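Local coordinates for UPF0045 protein MJ1052 (Methanocaldococcus jannaschii, PDB 2EPI) that is of unknown function but belongs to the UPF0045 family of thiamine-binding-like proteins, and so may bind thiamine or a related small molecule, at residues R5-V11 with T47-L53; V32-L38 with K58-A63. All coordinates share one frame; numbering follows the deposited sequence.

In the fold
The chain begins with strand 6-16, passes over one face of the sheet as helix 23-33, descends to edge strand 39-43, and returns as strand 46-50 beside its starting point; contact 1 closes that excursion by pairing 5-11 with 47-53. Contact 2 opens within it, at the end of helix 23-33, and closes after contact 1 has passed, when helix 53-68 meets residues 32-38. The two loops cross rather than nest. Both helices lie on one side of the antiparallel sheet, whose strands run in the order 39-43, 46-50, 6-16, 73-83. The contacts meet where Val-11 packs on Phe-33 and Phe-60, and where Leu-38 lies against Gly-51, tying the helical layer to the central strands.

Contact 1: residues R5-V11 with T47-L53; sequences RKVVAEV and TVLEGDL
Val-7, Ala-9 and Val-11 pair antiparallel with Gly-51, Leu-49 and Thr-47, the strand axes running 159° apart and each pair exchanging two backbone hydrogen bonds. At Gly-51 the chain turns a corner, yet Arg-5 still holds what follows: Leu-53 N donates to Arg-5 O at 3.0 Å, and Arg-5 N answers by donating to the anti lone pair of Asp-52 OD1, also at 3.0 Å. Asp-52 OD2 caps Glu-55 N at the start of helix 53-68. The Arg-5 side chain, extended from CG to NE, runs alongside Leu-53, whose CD2 sits over the centre of the guanidinium face, 3.6 Å from CZ. The guanidinium salt-bridges Glu-82 of its own chain, and NH2 also hydrogen-bonds Ser-65 of a third subunit. On the sheet face of Lys-6, Val-8 and Glu-10, the bend of the lysine chain at chi3 (-66°) brings NZ to 3.6 Å from Glu-50 OE2, a salt bridge beside which a water donates to OE2 and weakly accepts from NZ; OE2 also meets Lys-39 and OE1 takes Ile-90 N. Val-8 CG1 touches Val-48 CG1 at 3.9 Å. With two lysines and a backbone N-H around it, the buried Glu-50 carboxylate is probably kept ionised.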
ATOM      1  N   ARG A   5     -21.129  10.394  -3.016  1.00 32.35           N
ATOM      2  CA  ARG A   5     -19.913  10.634  -3.770  1.00 30.01           C
ATOM      3  C   ARG A   5     -19.297   9.243  -3.788  1.00 29.56           C
ATOM      4  O   ARG A   5     -18.452   8.914  -2.957  1.00 28.98           O
ATOM      5  CB  ARG A   5     -18.999  11.611  -3.032  1.00 29.99           C
ATOM      6  CG  ARG A   5     -17.674  11.833  -3.733  1.00 28.82           C
ATOM      7  CD  ARG A   5     -16.805  12.836  -3.001  1.00 29.20           C
ATOM      8  NE  ARG A   5     -15.464  12.873  -3.573  1.00 29.54           N
ATOM      9  CZ  ARG A   5     -14.487  13.669  -3.151  1.00 28.77           C
ATOM     10  NH1 ARG A   5     -14.696  14.510  -2.142  1.00 28.50           N
ATOM     11  NH2 ARG A   5     -13.301  13.617  -3.736  1.00 28.12           N
ATOM     12  N   LYS A   6     -19.742   8.424  -4.734  1.00 28.40           N
ATOM     13  CA  LYS A   6     -19.284   7.045  -4.832  1.00 28.07           C
ATOM     14  C   LYS A   6     -17.847   6.821  -5.291  1.00 26.01           C
ATOM     15  O   LYS A   6     -17.354   7.465  -6.223  1.00 25.04           O
ATOM     16  CB  LYS A   6     -20.242   6.252  -5.729  1.00 28.68           C
ATOM     17  CG  LYS A   6     -19.955   4.759  -5.769  1.00 32.71           C
ATOM     18  CD  LYS A   6     -21.005   3.999  -6.571  1.00 33.60           C
ATOM     19  CE  LYS A   6     -22.370   4.051  -5.892  1.00 36.06           C
ATOM     20  NZ  LYS A   6     -23.385   3.251  -6.636  1.00 37.46           N
ATOM     21  N   VAL A   7     -17.183   5.891  -4.610  1.00 24.33           N
ATOM     22  CA  VAL A   7     -15.810   5.515  -4.917  1.00 23.72           C
ATOM     23  C   VAL A   7     -15.644   4.031  -4.613  1.00 21.69           C
ATOM     24  O   VAL A   7     -16.503   3.419  -3.983  1.00 21.25           O
ATOM     25  CB  VAL A   7     -14.781   6.285  -4.042  1.00 24.30           C
ATOM     26  CG1 VAL A   7     -14.979   7.786  -4.193  1.00 24.73           C
ATOM     27  CG2 VAL A   7     -14.921   5.870  -2.578  1.00 25.03           C
ATOM     28  N   VAL A   8     -14.551   3.452  -5.089  1.00 22.03           N
ATOM     29  CA  VAL A   8     -14.246   2.051  -4.809  1.00 20.76           C
ATOM     30  C   VAL A   8     -12.997   2.128  -3.944  1.00 19.26           C
ATOM     31  O   VAL A   8     -12.128   2.967  -4.179  1.00 20.07           O
ATOM     32  CB  VAL A   8     -13.921   1.254  -6.087  1.00 22.37           C
ATOM     33  CG1 VAL A   8     -13.623  -0.200  -5.726  1.00 21.38           C
ATOM     34  CG2 VAL A   8     -15.089   1.315  -7.048  1.00 24.11           C
ATOM     35  N   ALA A   9     -12.897   1.271  -2.938  1.00 18.88           N
ATOM     36  CA  ALA A   9     -11.730   1.325  -2.067  1.00 18.11           C
ATOM     37  C   ALA A   9     -11.338  -0.052  -1.570  1.00 18.16           C
ATOM     38  O   ALA A   9     -12.084  -1.013  -1.727  1.00 18.92           O
ATOM     39  CB  ALA A   9     -12.029   2.223  -0.884  1.00 19.35           C
ATOM     40  N   GLU A  10     -10.147  -0.144  -0.991  1.00 17.50           N
ATOM     41  CA  GLU A  10      -9.699  -1.405  -0.424  1.00 17.01           C
ATOM     42  C   GLU A  10      -9.092  -1.112   0.933  1.00 17.76           C
ATOM     43  O   GLU A  10      -8.320  -0.165   1.093  1.00 17.44           O
ATOM     44  CB  GLU A  10      -8.675  -2.103  -1.319  1.00 19.32           C
ATOM     45  CG  GLU A  10      -8.264  -3.470  -0.762  1.00 18.91           C
ATOM     46  CD  GLU A  10      -7.435  -4.286  -1.732  1.00 21.17           C
ATOM     47  OE1 GLU A  10      -6.485  -3.727  -2.312  1.00 20.31           O
ATOM     48  OE2 GLU A  10      -7.733  -5.495  -1.905  1.00 22.68           O
ATOM     49  N   VAL A  11      -9.456  -1.925   1.914  1.00 16.30           N
ATOM     50  CA  VAL A  11      -8.963  -1.742   3.268  1.00 17.92           C
ATOM     51  C   VAL A  11      -8.314  -3.013   3.790  1.00 19.01           C
ATOM     52  O   VAL A  11      -8.789  -4.116   3.530  1.00 17.70           O
ATOM     53  CB  VAL A  11     -10.112  -1.377   4.229  1.00 16.85           C
ATOM     54  CG1 VAL A  11      -9.600  -1.351   5.672  1.00 18.81           C
ATOM     55  CG2 VAL A  11     -10.718  -0.027   3.844  1.00 17.49           C
ATOM     56  N   THR A  47     -10.214  -5.992   2.040  1.00 18.11           N
ATOM     57  CA  THR A  47     -11.636  -5.903   1.734  1.00 18.55           C
ATOM     58  C   THR A  47     -11.892  -4.738   0.793  1.00 18.95           C
ATOM     59  O   THR A  47     -11.423  -3.629   1.035  1.00 17.48           O
ATOM     60  CB  THR A  47     -12.465  -5.686   3.002  1.00 19.53           C
ATOM     61  OG1 THR A  47     -12.298  -6.807   3.878  1.00 20.04           O
ATOM     62  CG2 THR A  47     -13.947  -5.534   2.650  1.00 19.62           C
ATOM     63  N   VAL A  48     -12.628  -4.997  -0.283  1.00 17.22           N
ATOM     64  CA  VAL A  48     -12.962  -3.956  -1.247  1.00 17.67           C
ATOM     65  C   VAL A  48     -14.323  -3.393  -0.852  1.00 18.82           C
ATOM     66  O   VAL A  48     -15.233  -4.141  -0.496  1.00 19.81           O
ATOM     67  CB  VAL A  48     -13.015  -4.519  -2.695  1.00 17.53           C
ATOM     68  CG1 VAL A  48     -13.610  -3.483  -3.648  1.00 18.69           C
ATOM     69  CG2 VAL A  48     -11.614  -4.894  -3.142  1.00 16.88           C
ATOM     70  N   LEU A  49     -14.452  -2.074  -0.897  1.00 18.32           N
ATOM     71  CA  LEU A  49     -15.699  -1.426  -0.522  1.00 19.51           C
ATOM     72  C   LEU A  49     -16.138  -0.490  -1.633  1.00 20.09           C
ATOM     73  O   LEU A  49     -15.308   0.056  -2.362  1.00 20.99           O
ATOM     74  CB  LEU A  49     -15.510  -0.620   0.774  1.00 20.64           C
ATOM     75  CG  LEU A  49     -14.917  -1.345   1.984  1.00 20.65           C
ATOM     76  CD1 LEU A  49     -14.506  -0.330   3.050  1.00 19.72           C
ATOM     77  CD2 LEU A  49     -15.934  -2.338   2.532  1.00 20.55           C
ATOM     78  N   GLU A  50     -17.452  -0.324  -1.757  1.00 23.05           N
ATOM     79  CA  GLU A  50     -18.040   0.564  -2.750  1.00 21.65           C
ATOM     80  C   GLU A  50     -19.115   1.380  -2.042  1.00 21.49           C
ATOM     81  O   GLU A  50     -19.980   0.823  -1.366  1.00 21.41           O
ATOM     82  CB  GLU A  50     -18.685  -0.226  -3.891  1.00 23.83           C
ATOM     83  CG  GLU A  50     -19.390   0.678  -4.910  1.00 24.24           C
ATOM     84  CD  GLU A  50     -20.311  -0.085  -5.851  1.00 27.52           C
ATOM     85  OE1 GLU A  50     -19.841  -1.033  -6.511  1.00 27.21           O
ATOM     86  OE2 GLU A  50     -21.509   0.268  -5.932  1.00 27.79           O
ATOM     87  N   GLY A  51     -19.054   2.697  -2.192  1.00 23.30           N
ATOM     88  CA  GLY A  51     -20.038   3.550  -1.550  1.00 23.77           C
ATOM     89  C   GLY A  51     -19.550   4.974  -1.403  1.00 24.02           C
ATOM     90  O   GLY A  51     -18.548   5.355  -2.004  1.00 23.66           O
ATOM     91  N   ASP A  52     -20.263   5.758  -0.597  1.00 25.70           N
ATOM     92  CA  ASP A  52     -19.918   7.155  -0.363  1.00 25.49           C
ATOM     93  C   ASP A  52     -18.553   7.301   0.309  1.00 24.67           C
ATOM     94  O   ASP A  52     -18.231   6.566   1.244  1.00 24.60           O
ATOM     95  CB  ASP A  52     -20.986   7.820   0.505  1.00 27.83           C
ATOM     96  CG  ASP A  52     -20.656   9.263   0.821  1.00 28.72           C
ATOM     97  OD1 ASP A  52     -20.738  10.108  -0.100  1.00 29.76           O
ATOM     98  OD2 ASP A  52     -20.298   9.548   1.986  1.00 28.92           O
ATOM     99  N   LEU A  53     -17.765   8.267  -0.156  1.00 23.67           N
ATOM    100  CA  LEU A  53     -16.427   8.486   0.392  1.00 24.01           C
ATOM    101  C   LEU A  53     -16.417   8.741   1.894  1.00 24.88           C
ATOM    102  O   LEU A  53     -15.591   8.184   2.612  1.00 23.08           O
ATOM    103  CB  LEU A  53     -15.734   9.644  -0.334  1.00 24.42           C
ATOM    104  CG  LEU A  53     -14.325  10.017   0.146  1.00 23.93           C
ATOM    105  CD1 LEU A  53     -13.419   8.793   0.151  1.00 24.16           C
ATOM    106  CD2 LEU A  53     -13.753  11.091  -0.768  1.00 24.62           C
TER
HETATM  107  O   HOH W   1     -22.782   1.513  -3.899  1.00 50.94           O

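Contact 2: residues V32-L38 with K58-A63; sequences VFKKYDL and KAFKEA
Helix 23-33 ends beside helix 53-68, with Val-32 CA 5.9 Å from Ala-63 CA and Phe-33 CA 5.8 Å from Ala-59 CA, and the chain leaves through a type I turn from Phe-33 to Tyr-36. Ala-59 CB rests over the centre of the Tyr-36 ring, 3.7 Å from the centroid and 13° off the normal, a CH-pi contact. At the ring edge Tyr-36 OH donates to Glu-62 OE1 at 2.6 Å, with the carboxylate plane turned 82° from the ring. Glu-62 reaches out because its CG is anti to the backbone N (chi1 176°), and its other oxygen, OE2, forms a salt bridge with Lys-35 NZ at 2.7 Å, met on the syn side but somewhat out of the carboxylate plane. Val-32 CG1 presses on the glutamate stem, 3.4 Å from CG. A leucine in place of Tyr-36 would probably leave Glu-62 OE1 without its hydroxyl donor and Ala-59 without the aromatic face beneath its methyl. Phe-33 CE1 meets Ala-63 CB at 3.7 Å, while the same ring packs on Val-11, Thr-47 and Leu-49 of the sheet. Two helices packed at alanines over one face of an antiparallel sheet (βαββαβ) fit the alpha+beta sandwich of a ferredoxin-like fold.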
ATOM      1  N   VAL A  32     -17.811  -4.566  11.016  1.00 28.80           N
ATOM      2  CA  VAL A  32     -18.032  -3.135  11.137  1.00 28.76           C
ATOM      3  C   VAL A  32     -18.486  -2.570   9.792  1.00 28.31           C
ATOM      4  O   VAL A  32     -19.413  -1.764   9.734  1.00 28.79           O
ATOM      5  CB  VAL A  32     -16.748  -2.408  11.594  1.00 28.45           C
ATOM      6  CG1 VAL A  32     -16.893  -0.910  11.383  1.00 27.58           C
ATOM      7  CG2 VAL A  32     -16.483  -2.708  13.062  1.00 28.35           C
ATOM      8  N   PHE A  33     -17.841  -3.003   8.711  1.00 28.00           N
ATOM      9  CA  PHE A  33     -18.193  -2.519   7.377  1.00 29.34           C
ATOM     10  C   PHE A  33     -19.657  -2.774   7.042  1.00 30.91           C
ATOM     11  O   PHE A  33     -20.283  -1.998   6.321  1.00 31.37           O
ATOM     12  CB  PHE A  33     -17.327  -3.188   6.303  1.00 29.29           C
ATOM     13  CG  PHE A  33     -15.856  -2.947   6.462  1.00 29.58           C
ATOM     14  CD1 PHE A  33     -15.370  -1.682   6.773  1.00 31.20           C
ATOM     15  CD2 PHE A  33     -14.947  -3.984   6.269  1.00 29.99           C
ATOM     16  CE1 PHE A  33     -13.998  -1.451   6.890  1.00 31.60           C
ATOM     17  CE2 PHE A  33     -13.578  -3.765   6.383  1.00 31.33           C
ATOM     18  CZ  PHE A  33     -13.102  -2.496   6.694  1.00 30.75           C
ATOM     19  N   LYS A  34     -20.200  -3.867   7.562  1.00 32.83           N
ATOM     20  CA  LYS A  34     -21.587  -4.214   7.298  1.00 36.29           C
ATOM     21  C   LYS A  34     -22.586  -3.301   8.001  1.00 35.73           C
ATOM     22  O   LYS A  34     -23.791  -3.431   7.800  1.00 37.47           O
ATOM     23  CB  LYS A  34     -21.843  -5.674   7.683  1.00 38.82           C
ATOM     24  CG  LYS A  34     -21.080  -6.664   6.815  1.00 42.87           C
ATOM     25  CD  LYS A  34     -21.421  -8.098   7.179  1.00 47.19           C
ATOM     26  CE  LYS A  34     -20.834  -9.076   6.171  1.00 48.92           C
ATOM     27  NZ  LYS A  34     -19.357  -8.948   6.053  1.00 51.60           N
ATOM     28  N   LYS A  35     -22.089  -2.372   8.817  1.00 35.56           N
ATOM     29  CA  LYS A  35     -22.959  -1.432   9.518  1.00 35.56           C
ATOM     30  C   LYS A  35     -23.128  -0.152   8.710  1.00 35.47           C
ATOM     31  O   LYS A  35     -23.894   0.740   9.087  1.00 37.52           O
ATOM     32  CB  LYS A  35     -22.389  -1.081  10.892  1.00 36.21           C
ATOM     33  CG  LYS A  35     -22.336  -2.244  11.867  1.00 36.47           C
ATOM     34  CD  LYS A  35     -22.178  -1.748  13.296  1.00 36.93           C
ATOM     35  CE  LYS A  35     -20.914  -0.921  13.469  1.00 37.63           C
ATOM     36  NZ  LYS A  35     -20.798  -0.372  14.848  1.00 36.63           N
ATOM     37  N   TYR A  36     -22.400  -0.055   7.603  1.00 32.65           N
ATOM     38  CA  TYR A  36     -22.480   1.118   6.742  1.00 30.87           C
ATOM     39  C   TYR A  36     -23.144   0.746   5.427  1.00 31.02           C
ATOM     40  O   TYR A  36     -23.206  -0.430   5.070  1.00 29.94           O
ATOM     41  CB  TYR A  36     -21.087   1.688   6.479  1.00 29.84           C
ATOM     42  CG  TYR A  36     -20.423   2.242   7.714  1.00 28.89           C
ATOM     43  CD1 TYR A  36     -19.879   1.393   8.680  1.00 29.49           C
ATOM     44  CD2 TYR A  36     -20.369   3.616   7.940  1.00 28.37           C
ATOM     45  CE1 TYR A  36     -19.300   1.900   9.840  1.00 27.83           C
ATOM     46  CE2 TYR A  36     -19.797   4.132   9.098  1.00 29.65           C
ATOM     47  CZ  TYR A  36     -19.265   3.273  10.041  1.00 28.33           C
ATOM     48  OH  TYR A  36     -18.706   3.787  11.188  1.00 30.86           O
ATOM     49  N   ASP A  37     -23.644   1.751   4.713  1.00 31.15           N
ATOM     50  CA  ASP A  37     -24.312   1.525   3.438  1.00 31.64           C
ATOM     51  C   ASP A  37     -23.272   1.361   2.339  1.00 29.84           C
ATOM     52  O   ASP A  37     -23.117   2.218   1.467  1.00 29.57           O
ATOM     53  CB  ASP A  37     -25.254   2.694   3.133  1.00 35.10           C
ATOM     54  CG  ASP A  37     -26.055   2.483   1.865  1.00 37.63           C
ATOM     55  OD1 ASP A  37     -26.335   1.315   1.525  1.00 39.54           O
ATOM     56  OD2 ASP A  37     -26.416   3.489   1.218  1.00 40.50           O
ATOM     57  N   LEU A  38     -22.567   0.235   2.393  1.00 27.38           N
ATOM     58  CA  LEU A  38     -21.510  -0.065   1.437  1.00 26.42           C
ATOM     59  C   LEU A  38     -21.606  -1.490   0.919  1.00 25.73           C
ATOM     60  O   LEU A  38     -22.125  -2.371   1.604  1.00 25.84           O
ATOM     61  CB  LEU A  38     -20.142   0.075   2.115  1.00 26.02           C
ATOM     62  CG  LEU A  38     -19.837   1.316   2.953  1.00 23.90           C
ATOM     63  CD1 LEU A  38     -18.670   1.022   3.894  1.00 23.92           C
ATOM     64  CD2 LEU A  38     -19.526   2.490   2.028  1.00 23.26           C
ATOM     65  N   LYS A  58     -15.429   6.852   7.529  1.00 23.60           N
ATOM     66  CA  LYS A  58     -15.936   6.575   8.870  1.00 24.99           C
ATOM     67  C   LYS A  58     -15.813   5.083   9.170  1.00 23.66           C
ATOM     68  O   LYS A  58     -15.447   4.691  10.276  1.00 23.61           O
ATOM     69  CB  LYS A  58     -17.412   6.964   8.995  1.00 27.58           C
ATOM     70  CG  LYS A  58     -17.743   8.430   8.775  1.00 29.95           C
ATOM     71  CD  LYS A  58     -19.257   8.611   8.853  1.00 32.81           C
ATOM     72  CE  LYS A  58     -19.703   9.987   8.404  1.00 36.10           C
ATOM     73  NZ  LYS A  58     -21.197  10.056   8.361  1.00 35.83           N
ATOM     74  N   ALA A  59     -16.144   4.255   8.182  1.00 23.11           N
ATOM     75  CA  ALA A  59     -16.076   2.808   8.348  1.00 21.47           C
ATOM     76  C   ALA A  59     -14.631   2.391   8.563  1.00 21.68           C
ATOM     77  O   ALA A  59     -14.341   1.519   9.380  1.00 22.74           O
ATOM     78  CB  ALA A  59     -16.650   2.102   7.117  1.00 21.51           C
ATOM     79  N   PHE A  60     -13.728   3.023   7.824  1.00 20.66           N
ATOM     80  CA  PHE A  60     -12.309   2.725   7.939  1.00 20.83           C
ATOM     81  C   PHE A  60     -11.842   3.037   9.356  1.00 21.76           C
ATOM     82  O   PHE A  60     -11.199   2.213  10.007  1.00 23.10           O
ATOM     83  CB  PHE A  60     -11.518   3.567   6.938  1.00 18.99           C
ATOM     84  CG  PHE A  60     -10.029   3.459   7.095  1.00 20.38           C
ATOM     85  CD1 PHE A  60      -9.376   2.251   6.875  1.00 16.59           C
ATOM     86  CD2 PHE A  60      -9.274   4.575   7.448  1.00 18.89           C
ATOM     87  CE1 PHE A  60      -7.995   2.148   6.996  1.00 16.85           C
ATOM     88  CE2 PHE A  60      -7.883   4.481   7.573  1.00 20.18           C
ATOM     89  CZ  PHE A  60      -7.246   3.265   7.345  1.00 21.53           C
ATOM     90  N   LYS A  61     -12.180   4.226   9.845  1.00 21.99           N
ATOM     91  CA  LYS A  61     -11.769   4.606  11.188  1.00 22.80           C
ATOM     92  C   LYS A  61     -12.315   3.650  12.239  1.00 23.96           C
ATOM     93  O   LYS A  61     -11.596   3.244  13.156  1.00 24.03           O
ATOM     94  CB  LYS A  61     -12.224   6.027  11.512  1.00 23.51           C
ATOM     95  CG  LYS A  61     -11.735   6.514  12.863  1.00 22.70           C
ATOM     96  CD  LYS A  61     -12.340   7.858  13.226  1.00 25.90           C
ATOM     97  CE  LYS A  61     -11.873   8.306  14.601  1.00 27.89           C
ATOM     98  NZ  LYS A  61     -12.551   9.561  15.032  1.00 29.68           N
ATOM     99  N   GLU A  62     -13.584   3.281  12.118  1.00 23.43           N
ATOM    100  CA  GLU A  62     -14.166   2.389  13.110  1.00 24.88           C
ATOM    101  C   GLU A  62     -13.535   1.003  13.071  1.00 25.05           C
ATOM    102  O   GLU A  62     -13.282   0.405  14.119  1.00 25.09           O
ATOM    103  CB  GLU A  62     -15.688   2.291  12.935  1.00 24.58           C
ATOM    104  CG  GLU A  62     -16.335   1.285  13.886  1.00 26.86           C
ATOM    105  CD  GLU A  62     -17.852   1.365  13.924  1.00 27.38           C
ATOM    106  OE1 GLU A  62     -18.458   1.904  12.977  1.00 29.89           O
ATOM    107  OE2 GLU A  62     -18.441   0.865  14.908  1.00 31.47           O
ATOM    108  N   ALA A  63     -13.271   0.496  11.869  1.00 24.18           N
ATOM    109  CA  ALA A  63     -12.668  -0.827  11.721  1.00 23.43           C
ATOM    110  C   ALA A  63     -11.288  -0.842  12.364  1.00 24.54           C
ATOM    111  O   ALA A  63     -10.949  -1.750  13.121  1.00 24.77           O
ATOM    112  CB  ALA A  63     -12.562  -1.192  10.246  1.00 24.47           C
TER
HETATM  113  O   HOH W   2     -21.009   2.586  13.357  1.00 53.49           O